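Cytochrome P450 (Rhodococcus erythropolis, PDB 3WEC) is a haem-dependent monooxygenase of the cytochrome P450 family that N-hydroxylates the quinoline ring of aurachin alkaloids, a step essential for their antibiotic activity. Local coordinates at residues A[96-101]-A[109-114]. Sequence-based numbering, arbitrary orientation.
Sequences DARPFM and TRLRGL. With HEM (protoporphyrin IX containing Fe), chain B.
M101 and L111 meet where the 3-10 segment 98-100 and M101 after it pack on helix 107-121 in the P450 fold, beside one haem propionate. The segment belongs to the loop before this helix, which corresponds to the B'-C region and C helix of P450s. M101 packs against the propionate by van der Waals contact. M101 CB lies 3.2 Å from HEM O2D. CG sits alongside HEM CAD, the first carbon of the same propionate. The chain then bends at chi2. M101 SD passes 4.0 Å from HEM O1D. M101 CE reaches the helix backbone, 4.1 Å from L111 O and close to R112 CA. L249 of helix 240-271 and V115 also touch this side chain.

L111 points from the helix at the 3-10 segment. L111 CD1 meets R98 O at 3.4 Å and also packs near P99 CA. R98 O already accepts a hydrogen bond from M101 N, so the leucine methyl covers a paired carbonyl. The R98 and L111 side chains cross at about a right angle, with R98 NH2 near CD1. R110 NH1 comes to the edge of the R98 guanidinium, 3.8 Å from R98 NH2, with the two planes 37° apart. E242 forms salt bridges with R98 NH2 and R110 NH2, and D236 with R110 NE, which probably offsets the repulsion.

R112 is a haem-binding residue. Its CG is anti to the backbone N, and a bend at chi2 brings the guanidinium edge-on to the carboxylate. H360 O accepts a hydrogen bond from NH2, the other terminal nitrogen. R112 NH1 donates to HEM O1D at 2.6 Å, with an N-H...O angle of 140°.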
loop_
_atom_site.group_PDB
_atom_site.type_symbol
_atom_site.label_atom_id
_atom_site.label_comp_id
_atom_site.label_asym_id
_atom_site.label_seq_id
_atom_site.Cartn_x
_atom_site.Cartn_y
_atom_site.Cartn_z
ATOM N N ASP A 96 9.823 -19.224 -2.511
ATOM C CA ASP A 96 8.354 -19.239 -2.619
ATOM C C ASP A 96 7.694 -17.871 -2.276
ATOM O O ASP A 96 7.381 -17.580 -1.117
ATOM C CB ASP A 96 7.789 -20.372 -1.739
ATOM C CG ASP A 96 6.441 -20.892 -2.224
ATOM O OD1 ASP A 96 5.940 -20.407 -3.261
ATOM O OD2 ASP A 96 5.879 -21.786 -1.556
ATOM N N ALA A 97 7.487 -17.043 -3.301
ATOM C CA ALA A 97 6.755 -15.781 -3.154
ATOM C C ALA A 97 5.247 -15.959 -3.357
ATOM O O ALA A 97 4.471 -14.988 -3.293
ATOM C CB ALA A 97 7.297 -14.733 -4.119
ATOM N N ARG A 98 4.845 -17.203 -3.588
ATOM C CA ARG A 98 3.484 -17.529 -4.013
ATOM C C ARG A 98 2.361 -17.074 -3.055
ATOM O O ARG A 98 1.444 -16.360 -3.477
ATOM C CB ARG A 98 3.359 -19.030 -4.290
ATOM C CG ARG A 98 3.787 -19.513 -5.668
ATOM C CD ARG A 98 3.418 -20.979 -5.786
ATOM N NE ARG A 98 2.045 -21.256 -5.309
ATOM C CZ ARG A 98 1.717 -21.858 -4.154
ATOM N NH1 ARG A 98 2.652 -22.273 -3.301
ATOM N NH2 ARG A 98 0.439 -22.038 -3.842
ATOM N N PRO A 99 2.412 -17.492 -1.772
ATOM C CA PRO A 99 1.274 -17.069 -0.968
ATOM C C PRO A 99 1.270 -15.555 -0.671
ATOM O O PRO A 99 0.386 -15.084 0.048
ATOM C CB PRO A 99 1.397 -17.921 0.311
ATOM C CG PRO A 99 2.363 -19.024 -0.030
ATOM C CD PRO A 99 3.304 -18.400 -1.021
ATOM N N PHE A 100 2.219 -14.819 -1.263
ATOM C CA PHE A 100 2.239 -13.354 -1.211
ATOM C C PHE A 100 1.535 -12.660 -2.402
ATOM O O PHE A 100 1.629 -11.421 -2.566
ATOM C CB PHE A 100 3.685 -12.830 -1.092
ATOM C CG PHE A 100 4.370 -13.195 0.195
ATOM C CD1 PHE A 100 3.639 -13.407 1.368
ATOM C CD2 PHE A 100 5.760 -13.300 0.244
ATOM C CE1 PHE A 100 4.285 -13.739 2.553
ATOM C CE2 PHE A 100 6.413 -13.620 1.430
ATOM C CZ PHE A 100 5.676 -13.840 2.583
ATOM N N MET A 101 0.862 -13.455 -3.246
ATOM C CA MET A 101 0.153 -12.937 -4.428
ATOM C C MET A 101 1.087 -12.286 -5.439
ATOM O O MET A 101 0.617 -11.585 -6.338
ATOM C CB MET A 101 -0.920 -11.903 -4.029
ATOM C CG MET A 101 -1.886 -12.309 -2.924
ATOM S SD MET A 101 -3.301 -13.288 -3.426
ATOM C CE MET A 101 -3.975 -13.728 -1.822
ATOM N N THR A 109 -4.878 -17.221 -9.084
ATOM C CA THR A 109 -6.321 -17.466 -9.136
ATOM C C THR A 109 -6.810 -18.317 -7.967
ATOM O O THR A 109 -7.769 -17.950 -7.280
ATOM C CB THR A 109 -6.714 -18.127 -10.482
ATOM O OG1 THR A 109 -6.204 -17.334 -11.565
ATOM C CG2 THR A 109 -8.274 -18.301 -10.625
ATOM N N ARG A 110 -6.141 -19.443 -7.724
ATOM C CA ARG A 110 -6.499 -20.332 -6.587
ATOM C C ARG A 110 -6.353 -19.597 -5.260
ATOM O O ARG A 110 -7.280 -19.562 -4.471
ATOM C CB ARG A 110 -5.684 -21.643 -6.558
ATOM C CG ARG A 110 -5.649 -22.310 -5.171
ATOM C CD ARG A 110 -4.902 -23.667 -5.138
ATOM N NE ARG A 110 -4.912 -24.303 -3.815
ATOM C CZ ARG A 110 -4.035 -23.999 -2.853
ATOM N NH1 ARG A 110 -3.090 -23.099 -3.095
ATOM N NH2 ARG A 110 -4.103 -24.587 -1.655
ATOM N N LEU A 111 -5.193 -19.015 -5.025
ATOM C CA LEU A 111 -4.914 -18.316 -3.751
ATOM C C LEU A 111 -5.860 -17.124 -3.499
ATOM O O LEU A 111 -6.370 -16.962 -2.382
ATOM C CB LEU A 111 -3.464 -17.878 -3.721
ATOM C CG LEU A 111 -2.414 -19.003 -3.551
ATOM C CD1 LEU A 111 -1.036 -18.546 -4.038
ATOM C CD2 LEU A 111 -2.350 -19.461 -2.078
ATOM N N ARG A 112 -6.132 -16.338 -4.549
ATOM C CA ARG A 112 -6.999 -15.164 -4.473
ATOM C C ARG A 112 -8.395 -15.524 -4.073
ATOM O O ARG A 112 -8.999 -14.822 -3.266
ATOM C CB ARG A 112 -7.102 -14.445 -5.847
ATOM C CG ARG A 112 -8.040 -13.257 -5.844
ATOM C CD ARG A 112 -7.457 -12.026 -5.169
ATOM N NE ARG A 112 -8.373 -10.891 -5.327
ATOM C CZ ARG A 112 -8.019 -9.610 -5.418
ATOM N NH1 ARG A 112 -6.738 -9.247 -5.392
ATOM N NH2 ARG A 112 -8.957 -8.688 -5.550
ATOM N N GLY A 113 -8.946 -16.556 -4.727
ATOM C CA GLY A 113 -10.300 -16.975 -4.472
ATOM C C GLY A 113 -10.511 -17.457 -3.050
ATOM O O GLY A 113 -11.471 -17.065 -2.393
ATOM N N LEU A 114 -9.603 -18.301 -2.569
ATOM C CA LEU A 114 -9.717 -18.840 -1.232
ATOM C C LEU A 114 -9.524 -17.711 -0.201
ATOM O O LEU A 114 -10.334 -17.550 0.695
ATOM C CB LEU A 114 -8.676 -19.965 -1.015
ATOM C CG LEU A 114 -8.833 -21.190 -1.911
ATOM C CD1 LEU A 114 -7.696 -22.216 -1.784
ATOM C CD2 LEU A 114 -10.186 -21.822 -1.629
HETATM C CHA HEM B . -2.379 -5.258 -3.692
HETATM C CHB HEM B . -2.650 -0.350 -2.960
HETATM C CHC HEM B . -4.626 -1.113 1.469
HETATM C CHD HEM B . -4.153 -6.092 0.773
HETATM C C1A HEM B . -2.275 -3.818 -3.776
HETATM C C2A HEM B . -1.565 -3.165 -4.925
HETATM C C3A HEM B . -1.668 -1.745 -4.687
HETATM C C4A HEM B . -2.388 -1.669 -3.417
HETATM C CMA HEM B . -1.116 -0.598 -5.565
HETATM C CAA HEM B . -0.878 -3.723 -6.178
HETATM C CBA HEM B . -2.033 -3.851 -7.189
HETATM C CGA HEM B . -1.519 -4.157 -8.609
HETATM O O1A HEM B . -0.402 -4.723 -8.802
HETATM O O2A HEM B . -2.272 -3.872 -9.583
HETATM C C1B HEM B . -3.222 -0.159 -1.629
HETATM C C2B HEM B . -3.556 1.202 -1.217
HETATM C C3B HEM B . -4.098 0.939 0.089
HETATM C C4B HEM B . -4.034 -0.505 0.277
HETATM C CMB HEM B . -3.351 2.537 -1.878
HETATM C CAB HEM B . -4.596 2.016 0.984
HETATM C CBB HEM B . -4.270 1.997 2.252
HETATM C C1C HEM B . -4.712 -2.546 1.653
HETATM C C2C HEM B . -5.112 -3.153 2.923
HETATM C C3C HEM B . -4.952 -4.604 2.687
HETATM C C4C HEM B . -4.460 -4.788 1.337
HETATM C CMC HEM B . -5.560 -2.396 4.143
HETATM C CAC HEM B . -5.178 -5.749 3.631
HETATM C CBC HEM B . -5.811 -5.608 4.773
HETATM C C1D HEM B . -3.539 -6.313 -0.542
HETATM C C2D HEM B . -3.403 -7.669 -1.069
HETATM C C3D HEM B . -2.853 -7.448 -2.420
HETATM C C4D HEM B . -2.820 -5.979 -2.512
HETATM C CMD HEM B . -3.675 -8.967 -0.343
HETATM C CAD HEM B . -2.447 -8.474 -3.439
HETATM C CBD HEM B . -3.642 -8.615 -4.412
HETATM C CGD HEM B . -3.406 -9.623 -5.487
HETATM O O1D HEM B . -4.409 -10.294 -5.863
HETATM O O2D HEM B . -2.232 -9.766 -5.961
HETATM N NA HEM B . -2.920 -2.900 -2.845
HETATM N NB HEM B . -3.555 -1.188 -0.794
HETATM N NC HEM B . -4.373 -3.517 0.664
HETATM N ND HEM B . -3.245 -5.307 -1.415
HETATM FE FE HEM B . -3.372 -3.263 -0.956
HETATM O O HOH W 1 -1.138 -2.763 -0.006
#